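Local coordinates for cytochrome P450 (Bacillus subtilis subsp. subtilis, PDB 4RM4), which binds heme and probably acts as a monooxygenase, inserting an oxygen atom from molecular oxygen into organic substrates, at residues A279-A284 with I332-N337. Numbering follows the deposited sequence.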
loop_
_atom_site.group_PDB
_atom_site.type_symbol
_atom_site.label_atom_id
_atom_site.label_comp_id
_atom_site.label_asym_id
_atom_site.label_seq_id
_atom_site.Cartn_x
_atom_site.Cartn_y
_atom_site.Cartn_z
ATOM N N ALA A 279 -10.033 3.615 -8.008
ATOM C CA ALA A 279 -10.045 2.668 -6.899
ATOM C C ALA A 279 -9.133 3.172 -5.777
ATOM O O ALA A 279 -9.456 3.050 -4.591
ATOM C CB ALA A 279 -9.631 1.276 -7.369
ATOM N N LEU A 280 -7.996 3.747 -6.152
ATOM C CA LEU A 280 -7.106 4.372 -5.167
ATOM C C LEU A 280 -7.814 5.506 -4.443
ATOM O O LEU A 280 -7.696 5.638 -3.230
ATOM C CB LEU A 280 -5.830 4.891 -5.826
ATOM C CG LEU A 280 -4.841 3.756 -6.164
ATOM C CD1 LEU A 280 -3.949 4.132 -7.336
ATOM C CD2 LEU A 280 -4.029 3.332 -4.950
ATOM N N ARG A 281 -8.542 6.333 -5.189
ATOM C CA ARG A 281 -9.254 7.432 -4.551
ATOM C C ARG A 281 -10.343 6.897 -3.636
ATOM O O ARG A 281 -10.478 7.323 -2.482
ATOM C CB ARG A 281 -9.891 8.388 -5.573
ATOM C CG ARG A 281 -10.520 9.594 -4.840
ATOM C CD ARG A 281 -11.482 10.408 -5.711
ATOM N NE ARG A 281 -12.647 9.636 -6.141
ATOM C CZ ARG A 281 -13.809 9.581 -5.488
ATOM N NH1 ARG A 281 -14.819 8.876 -5.987
ATOM N NH2 ARG A 281 -13.983 10.258 -4.363
ATOM N N PHE A 282 -11.110 5.950 -4.155
ATOM C CA PHE A 282 -12.364 5.539 -3.512
ATOM C C PHE A 282 -12.155 4.640 -2.296
ATOM O O PHE A 282 -12.897 4.751 -1.317
ATOM C CB PHE A 282 -13.258 4.830 -4.530
ATOM C CG PHE A 282 -14.725 4.848 -4.182
ATOM C CD1 PHE A 282 -15.410 6.041 -4.047
ATOM C CD2 PHE A 282 -15.423 3.662 -4.027
ATOM C CE1 PHE A 282 -16.773 6.045 -3.750
ATOM C CE2 PHE A 282 -16.783 3.663 -3.736
ATOM C CZ PHE A 282 -17.450 4.852 -3.591
ATOM N N ARG A 283 -11.161 3.755 -2.369
ATOM C CA ARG A 283 -10.888 2.786 -1.305
ATOM C C ARG A 283 -9.389 2.568 -1.062
ATOM O O ARG A 283 -8.871 1.461 -1.208
ATOM C CB ARG A 283 -11.596 1.447 -1.577
ATOM C CG ARG A 283 -13.109 1.490 -1.275
ATOM C CD ARG A 283 -13.804 0.131 -1.472
ATOM N NE ARG A 283 -15.149 0.110 -0.876
ATOM C CZ ARG A 283 -16.289 0.147 -1.566
ATOM N NH1 ARG A 283 -16.275 0.203 -2.892
ATOM N NH2 ARG A 283 -17.459 0.129 -0.924
ATOM N N ALA A 284 -8.722 3.654 -0.683
ATOM C CA ALA A 284 -7.284 3.648 -0.412
ATOM C C ALA A 284 -6.990 2.587 0.636
ATOM O O ALA A 284 -7.671 2.529 1.646
ATOM C CB ALA A 284 -6.856 5.030 0.095
ATOM N N ILE A 332 -15.012 5.486 -12.893
ATOM C CA ILE A 332 -13.753 5.063 -13.506
ATOM C C ILE A 332 -13.208 6.049 -14.537
ATOM O O ILE A 332 -12.059 5.923 -14.978
ATOM C CB ILE A 332 -13.869 3.684 -14.188
ATOM C CG1 ILE A 332 -14.893 3.745 -15.321
ATOM C CG2 ILE A 332 -14.239 2.601 -13.180
ATOM C CD1 ILE A 332 -14.849 2.537 -16.220
ATOM N N ARG A 333 -14.020 7.025 -14.925
ATOM C CA ARG A 333 -13.579 8.030 -15.883
ATOM C C ARG A 333 -13.154 9.346 -15.226
ATOM O O ARG A 333 -12.784 10.307 -15.913
ATOM C CB ARG A 333 -14.674 8.291 -16.923
ATOM C CG ARG A 333 -14.961 7.095 -17.798
ATOM C CD ARG A 333 -16.104 7.371 -18.764
ATOM N NE ARG A 333 -16.522 6.139 -19.431
ATOM C CZ ARG A 333 -17.339 5.246 -18.882
ATOM N NH1 ARG A 333 -17.815 5.453 -17.660
ATOM N NH2 ARG A 333 -17.660 4.139 -19.546
ATOM N N ARG A 334 -13.202 9.399 -13.901
ATOM C CA ARG A 334 -12.855 10.634 -13.204
ATOM C C ARG A 334 -11.488 11.162 -13.634
ATOM O O ARG A 334 -10.467 10.491 -13.464
ATOM C CB ARG A 334 -12.913 10.422 -11.694
ATOM C CG ARG A 334 -12.636 11.665 -10.863
ATOM C CD ARG A 334 -12.675 11.298 -9.385
ATOM N NE ARG A 334 -13.965 10.730 -9.007
ATOM C CZ ARG A 334 -15.010 11.468 -8.641
ATOM N NH1 ARG A 334 -14.898 12.791 -8.619
ATOM N NH2 ARG A 334 -16.158 10.894 -8.288
ATOM N N HIS A 335 -11.472 12.371 -14.195
ATOM C CA HIS A 335 -10.227 12.985 -14.648
ATOM C C HIS A 335 -10.326 14.512 -14.663
ATOM O O HIS A 335 -11.271 15.064 -15.228
ATOM C CB HIS A 335 -9.852 12.468 -16.043
ATOM C CG HIS A 335 -8.384 12.548 -16.336
ATOM N ND1 HIS A 335 -7.864 13.333 -17.343
ATOM C CD2 HIS A 335 -7.324 11.949 -15.742
ATOM C CE1 HIS A 335 -6.548 13.210 -17.360
ATOM N NE2 HIS A 335 -6.196 12.375 -16.400
ATOM N N PRO A 336 -9.358 15.203 -14.031
ATOM C CA PRO A 336 -8.219 14.641 -13.299
ATOM C C PRO A 336 -8.653 14.022 -11.976
ATOM O O PRO A 336 -9.773 14.242 -11.504
ATOM C CB PRO A 336 -7.343 15.864 -13.023
ATOM C CG PRO A 336 -8.311 16.994 -12.949
ATOM C CD PRO A 336 -9.380 16.675 -13.963
ATOM N N ASN A 337 -7.749 13.256 -11.388
ATOM C CA ASN A 337 -8.035 12.538 -10.155
ATOM C C ASN A 337 -6.873 12.652 -9.175
ATOM O O ASN A 337 -6.084 11.723 -9.038
ATOM C CB ASN A 337 -8.308 11.067 -10.475
ATOM C CG ASN A 337 -9.033 10.353 -9.347
ATOM O OD1 ASN A 337 -9.110 10.860 -8.230
ATOM N ND2 ASN A 337 -9.572 9.181 -9.640
#
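Arg-281, in the last turn of helix 272-282, faces Asn-337 of the irregular loop 332-337 with their CA atoms 7.7 Å apart, a spacing that only side chains can bridge. Arg-281 and Arg-334 both point toward the opposite segment, and their long chains cross at about a right angle. Each holds CG anti to its own backbone N (chi1 -175° and -177°) and then bends at chi3, a turn that lays one guanidinium over a face of the other. The two guanidiniums lie face against face but tilted, their planes 52° apart; NE of Arg-281 lies 3.3 Å from NE of Arg-334, and NH1 of Arg-281 is equally close to NH2 of Arg-334. These donor-donor approaches are probably made possible by Glu-278, one turn earlier on the helix, whose OE2 accepts salt bridges from NH1 of Arg-281 and NE of Arg-334. Asn-337 suits the remaining place: its ND2 donates to OE1 of Glu-278, while its OD1 sits 3.5 Å from CD of Arg-281, near the guanidinium plane, buried without a polar partner. The outer ends are held too, Arg-281 by the carbonyl of Asn-318 and Arg-334 by that of Asp-325. A leucine in place of Arg-281 would probably leave the carbonyl of Asn-318 without this donor and the Arg-334 guanidinium freer to turn. Glu-278 and Arg-281 form the ExxR motif of P450s, and Arg-334 completes the family's Glu-Arg-Arg triad. One carboxylate shared by two guanidiniums thus ties helix to loop, and its charge is likely to favour their close placing.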